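Local coordinates for methyltransferase small domain-containing protein (Thermoplasma acidophilum, PDB 1NE2), which is of unknown function but has a Rossmann-like methyltransferase fold, consistent with a transferase that would probably use S-adenosylmethionine, at residues T32-I42 with I64-L72. Sequence-based numbering, arbitrary orientation.
Sequences TDASTAAYFLI and ILACGSYLL
Leu65 O, which lies against Leu41 across the contact, accepts two hydrogen bonds from Ser69: Ser69 OG at 2.9 Å and the helical Ser69 N reach it from opposite faces of the carbonyl plane. The hydroxyl bond turns the polar end of Ser69 back onto its own helix, so that Leu41 CD2 rests beside a serine oxygen already engaged. The other branch of Leu41, CD1, presses onto the bare backbone at Gly68, 3.5 Å from Gly68 CA, where a beta carbon would collide with it. With CG anti to the carbonyl carbon (chi1 -68°), Leu41 spreads its two methyls over the 64-71 helix, while its CB is covered by Leu72 CD1. Replacing Leu41 by alanine removes CG and both methyls, and would probably open a gap above Gly68 CA and leave Leu65 CD2 and Ser69 OG without their apolar neighbour. Nearer the start of both helices, Ala37 CB meets Ile64 CD1 at 3.6 Å and also touches Leu65 CD2; the extended Ile64 chain, CG1 anti to the backbone N, carries that terminal methyl across to the alanine. Leu65 CD1 approaches the edge of the Phe40 ring close to its plane, and at the far end the side chains of Ile42 and Leu72 cross at about a right angle, Ile42 CD1 against Leu72 CD2. Asp33 N-caps helix 34-46, accepting from Thr36 N at 2.9 Å and, through its other oxygen, from Thr36 OG1. The axes of the 34-42 and 64-71 segments approach to 10.1 Å and cross at -50°. Ile115 of the central strand 111-116 touches Phe40, Leu41, Leu65 and Ser69, and Leu10 of helix 6-14 reaches Ile42 and Leu72. No hydrogen bond joins the two segments, so this helix pair on one face of the Rossmann-like sheet is held by apolar packing, with the Ser69 hydroxyl proton given to Leu65 O of its own helix.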
ATOM      1  N   THR B  32     -20.930  -1.921   9.196  1.00 32.36           N
ATOM      2  CA  THR B  32     -20.879  -0.665   9.930  1.00 29.85           C
ATOM      3  C   THR B  32     -21.515   0.455   9.110  1.00 26.22           C
ATOM      4  O   THR B  32     -21.185   0.647   7.937  1.00 25.40           O
ATOM      5  CB  THR B  32     -19.423  -0.270  10.272  1.00 34.79           C
ATOM      6  OG1 THR B  32     -18.702   0.005   9.066  1.00 38.66           O
ATOM      7  CG2 THR B  32     -18.726  -1.402  11.016  1.00 37.79           C
ATOM      8  N   ASP B  33     -22.430   1.185   9.738  1.00 21.24           N
ATOM      9  CA  ASP B  33     -23.128   2.289   9.087  1.00 19.24           C
ATOM     10  C   ASP B  33     -22.162   3.444   8.837  1.00 18.62           C
ATOM     11  O   ASP B  33     -21.071   3.484   9.412  1.00 18.01           O
ATOM     12  CB  ASP B  33     -24.299   2.745   9.963  1.00 21.90           C
ATOM     13  CG  ASP B  33     -23.843   3.319  11.287  1.00 24.31           C
ATOM     14  OD1 ASP B  33     -23.514   4.515  11.331  1.00 22.01           O
ATOM     15  OD2 ASP B  33     -23.795   2.569  12.286  1.00 30.17           O
ATOM     16  N   ALA B  34     -22.569   4.392   7.995  1.00 17.62           N
ATOM     17  CA  ALA B  34     -21.712   5.521   7.648  1.00 15.51           C
ATOM     18  C   ALA B  34     -21.260   6.376   8.827  1.00 14.20           C
ATOM     19  O   ALA B  34     -20.125   6.847   8.839  1.00 14.55           O
ATOM     20  CB  ALA B  34     -22.394   6.396   6.589  1.00 13.60           C
ATOM     21  N   SER B  35     -22.134   6.571   9.817  1.00 14.78           N
ATOM     22  CA  SER B  35     -21.791   7.379  10.991  1.00 14.15           C
ATOM     23  C   SER B  35     -20.690   6.709  11.814  1.00 15.39           C
ATOM     24  O   SER B  35     -19.674   7.332  12.150  1.00 14.05           O
ATOM     25  CB  SER B  35     -23.033   7.586  11.866  1.00 16.32           C
ATOM     26  OG  SER B  35     -22.719   8.352  13.020  1.00 18.04           O
ATOM     27  N   THR B  36     -20.908   5.446  12.152  1.00 13.94           N
ATOM     28  CA  THR B  36     -19.938   4.685  12.926  1.00 15.38           C
ATOM     29  C   THR B  36     -18.615   4.567  12.172  1.00 15.85           C
ATOM     30  O   THR B  36     -17.541   4.705  12.761  1.00 16.63           O
ATOM     31  CB  THR B  36     -20.480   3.279  13.249  1.00 18.10           C
ATOM     32  OG1 THR B  36     -21.680   3.408  14.025  1.00 19.60           O
ATOM     33  CG2 THR B  36     -19.454   2.483  14.044  1.00 20.55           C
ATOM     34  N   ALA B  37     -18.696   4.321  10.868  1.00 13.95           N
ATOM     35  CA  ALA B  37     -17.499   4.196  10.044  1.00 14.37           C
ATOM     36  C   ALA B  37     -16.710   5.498  10.045  1.00 15.46           C
ATOM     37  O   ALA B  37     -15.483   5.489  10.180  1.00 13.75           O
ATOM     38  CB  ALA B  37     -17.876   3.814   8.619  1.00 15.86           C
ATOM     39  N   ALA B  38     -17.413   6.615   9.878  1.00 14.10           N
ATOM     40  CA  ALA B  38     -16.765   7.922   9.877  1.00 14.75           C
ATOM     41  C   ALA B  38     -16.113   8.197  11.236  1.00 14.49           C
ATOM     42  O   ALA B  38     -14.987   8.677  11.295  1.00 15.17           O
ATOM     43  CB  ALA B  38     -17.782   9.012   9.543  1.00 14.47           C
ATOM     44  N   TYR B  39     -16.818   7.886  12.325  1.00 16.42           N
ATOM     45  CA  TYR B  39     -16.278   8.111  13.667  1.00 15.75           C
ATOM     46  C   TYR B  39     -14.968   7.347  13.856  1.00 14.88           C
ATOM     47  O   TYR B  39     -13.953   7.905  14.294  1.00 14.56           O
ATOM     48  CB  TYR B  39     -17.270   7.642  14.732  1.00 16.68           C
ATOM     49  CG  TYR B  39     -16.751   7.789  16.146  1.00 17.18           C
ATOM     50  CD1 TYR B  39     -16.752   9.028  16.782  1.00 18.10           C
ATOM     51  CD2 TYR B  39     -16.245   6.692  16.845  1.00 15.69           C
ATOM     52  CE1 TYR B  39     -16.265   9.177  18.079  1.00 20.66           C
ATOM     53  CE2 TYR B  39     -15.752   6.833  18.146  1.00 20.53           C
ATOM     54  CZ  TYR B  39     -15.767   8.080  18.754  1.00 20.90           C
ATOM     55  OH  TYR B  39     -15.280   8.236  20.035  1.00 20.89           O
ATOM     56  N   PHE B  40     -15.014   6.058  13.534  1.00 13.04           N
ATOM     57  CA  PHE B  40     -13.871   5.160  13.657  1.00 14.90           C
ATOM     58  C   PHE B  40     -12.680   5.661  12.843  1.00 15.64           C
ATOM     59  O   PHE B  40     -11.564   5.772  13.368  1.00 14.93           O
ATOM     60  CB  PHE B  40     -14.311   3.761  13.198  1.00 13.15           C
ATOM     61  CG  PHE B  40     -13.220   2.726  13.173  1.00 14.99           C
ATOM     62  CD1 PHE B  40     -12.469   2.437  14.311  1.00 16.78           C
ATOM     63  CD2 PHE B  40     -13.009   1.973  12.020  1.00 16.53           C
ATOM     64  CE1 PHE B  40     -11.526   1.403  14.301  1.00 16.53           C
ATOM     65  CE2 PHE B  40     -12.074   0.941  11.997  1.00 17.64           C
ATOM     66  CZ  PHE B  40     -11.328   0.652  13.145  1.00 16.94           C
ATOM     67  N   LEU B  41     -12.918   5.985  11.573  1.00 14.78           N
ATOM     68  CA  LEU B  41     -11.849   6.468  10.691  1.00 14.84           C
ATOM     69  C   LEU B  41     -11.249   7.805  11.125  1.00 13.87           C
ATOM     70  O   LEU B  41     -10.039   7.997  11.023  1.00 14.58           O
ATOM     71  CB  LEU B  41     -12.348   6.568   9.246  1.00 15.03           C
ATOM     72  CG  LEU B  41     -12.668   5.232   8.559  1.00 16.44           C
ATOM     73  CD1 LEU B  41     -13.237   5.514   7.168  1.00 15.48           C
ATOM     74  CD2 LEU B  41     -11.413   4.370   8.450  1.00 15.44           C
ATOM     75  N   ILE B  42     -12.076   8.724  11.610  1.00 14.72           N
ATOM     76  CA  ILE B  42     -11.545  10.009  12.050  1.00 15.98           C
ATOM     77  C   ILE B  42     -10.609   9.815  13.249  1.00 16.88           C
ATOM     78  O   ILE B  42      -9.610  10.526  13.387  1.00 14.78           O
ATOM     79  CB  ILE B  42     -12.677  11.009  12.392  1.00 16.55           C
ATOM     80  CG1 ILE B  42     -13.445  11.375  11.120  1.00 19.68           C
ATOM     81  CG2 ILE B  42     -12.091  12.261  13.047  1.00 19.00           C
ATOM     82  CD1 ILE B  42     -12.566  11.885   9.986  1.00 18.78           C
ATOM     83  N   ILE B  64     -16.491   0.303   2.441  1.00 14.41           N
ATOM     84  CA  ILE B  64     -16.669   1.578   3.129  1.00 16.52           C
ATOM     85  C   ILE B  64     -15.450   2.090   3.908  1.00 17.76           C
ATOM     86  O   ILE B  64     -15.100   3.266   3.807  1.00 16.23           O
ATOM     87  CB  ILE B  64     -17.906   1.544   4.064  1.00 17.97           C
ATOM     88  CG1 ILE B  64     -18.181   2.950   4.598  1.00 15.85           C
ATOM     89  CG2 ILE B  64     -17.695   0.549   5.196  1.00 20.73           C
ATOM     90  CD1 ILE B  64     -19.456   3.064   5.427  1.00 17.98           C
ATOM     91  N   LEU B  65     -14.786   1.229   4.672  1.00 15.11           N
ATOM     92  CA  LEU B  65     -13.628   1.697   5.433  1.00 14.34           C
ATOM     93  C   LEU B  65     -12.427   2.029   4.543  1.00 14.34           C
ATOM     94  O   LEU B  65     -11.640   2.922   4.864  1.00 14.40           O
ATOM     95  CB  LEU B  65     -13.238   0.673   6.506  1.00 17.61           C
ATOM     96  CG  LEU B  65     -14.282   0.417   7.606  1.00 15.79           C
ATOM     97  CD1 LEU B  65     -13.683  -0.511   8.667  1.00 17.53           C
ATOM     98  CD2 LEU B  65     -14.714   1.722   8.250  1.00 19.00           C
ATOM     99  N   ALA B  66     -12.299   1.333   3.416  1.00 15.57           N
ATOM    100  CA  ALA B  66     -11.194   1.578   2.495  1.00 15.51           C
ATOM    101  C   ALA B  66     -11.441   2.886   1.754  1.00 16.37           C
ATOM    102  O   ALA B  66     -10.540   3.710   1.627  1.00 16.74           O
ATOM    103  CB  ALA B  66     -11.069   0.419   1.497  1.00 16.41           C
ATOM    104  N   CYS B  67     -12.665   3.068   1.261  1.00 16.54           N
ATOM    105  CA  CYS B  67     -13.024   4.291   0.555  1.00 18.04           C
ATOM    106  C   CYS B  67     -12.839   5.474   1.496  1.00 18.13           C
ATOM    107  O   CYS B  67     -12.356   6.535   1.095  1.00 16.31           O
ATOM    108  CB  CYS B  67     -14.486   4.246   0.095  1.00 21.67           C
ATOM    109  SG  CYS B  67     -14.900   3.008  -1.179  1.00 22.20           S
ATOM    110  N   GLY B  68     -13.248   5.292   2.750  1.00 14.41           N
ATOM    111  CA  GLY B  68     -13.117   6.359   3.728  1.00 14.06           C
ATOM    112  C   GLY B  68     -11.670   6.753   3.968  1.00 15.56           C
ATOM    113  O   GLY B  68     -11.349   7.940   4.126  1.00 14.01           O
ATOM    114  N   SER B  69     -10.788   5.758   4.017  1.00 16.56           N
ATOM    115  CA  SER B  69      -9.371   6.023   4.230  1.00 14.57           C
ATOM    116  C   SER B  69      -8.839   6.815   3.051  1.00 15.81           C
ATOM    117  O   SER B  69      -8.043   7.729   3.222  1.00 15.81           O
ATOM    118  CB  SER B  69      -8.587   4.715   4.365  1.00 14.81           C
ATOM    119  OG  SER B  69      -8.988   4.007   5.523  1.00 13.19           O
ATOM    120  N   TYR B  70      -9.288   6.453   1.854  1.00 14.02           N
ATOM    121  CA  TYR B  70      -8.869   7.136   0.633  1.00 14.98           C
ATOM    122  C   TYR B  70      -9.377   8.576   0.664  1.00 13.25           C
ATOM    123  O   TYR B  70      -8.647   9.517   0.332  1.00 16.65           O
ATOM    124  CB  TYR B  70      -9.442   6.403  -0.580  1.00 16.50           C
ATOM    125  CG  TYR B  70      -9.059   7.003  -1.910  1.00 23.55           C
ATOM    126  CD1 TYR B  70      -7.766   6.868  -2.415  1.00 28.60           C
ATOM    127  CD2 TYR B  70     -10.001   7.687  -2.677  1.00 29.53           C
ATOM    128  CE1 TYR B  70      -7.421   7.402  -3.665  1.00 32.56           C
ATOM    129  CE2 TYR B  70      -9.669   8.221  -3.917  1.00 32.93           C
ATOM    130  CZ  TYR B  70      -8.384   8.073  -4.405  1.00 32.87           C
ATOM    131  OH  TYR B  70      -8.074   8.584  -5.647  1.00 38.01           O
ATOM    132  N   LEU B  71     -10.632   8.747   1.061  1.00 14.88           N
ATOM    133  CA  LEU B  71     -11.225  10.078   1.140  1.00 15.14           C
ATOM    134  C   LEU B  71     -10.528  10.955   2.180  1.00 17.35           C
ATOM    135  O   LEU B  71     -10.532  12.181   2.061  1.00 17.01           O
ATOM    136  CB  LEU B  71     -12.719   9.971   1.456  1.00 16.51           C
ATOM    137  CG  LEU B  71     -13.527   9.312   0.334  1.00 22.24           C
ATOM    138  CD1 LEU B  71     -14.898   8.890   0.844  1.00 24.43           C
ATOM    139  CD2 LEU B  71     -13.649  10.283  -0.827  1.00 25.04           C
ATOM    140  N   LEU B  72      -9.928  10.331   3.191  1.00 14.19           N
ATOM    141  CA  LEU B  72      -9.221  11.082   4.231  1.00 14.50           C
ATOM    142  C   LEU B  72      -7.775  11.423   3.857  1.00 16.84           C
ATOM    143  O   LEU B  72      -7.018  11.956   4.672  1.00 16.81           O
ATOM    144  CB  LEU B  72      -9.261  10.315   5.562  1.00 14.76           C
ATOM    145  CG  LEU B  72     -10.603  10.402   6.294  1.00 15.84           C
ATOM    146  CD1 LEU B  72     -10.593   9.482   7.500  1.00 16.34           C
ATOM    147  CD2 LEU B  72     -10.846  11.845   6.735  1.00 18.04           C
TER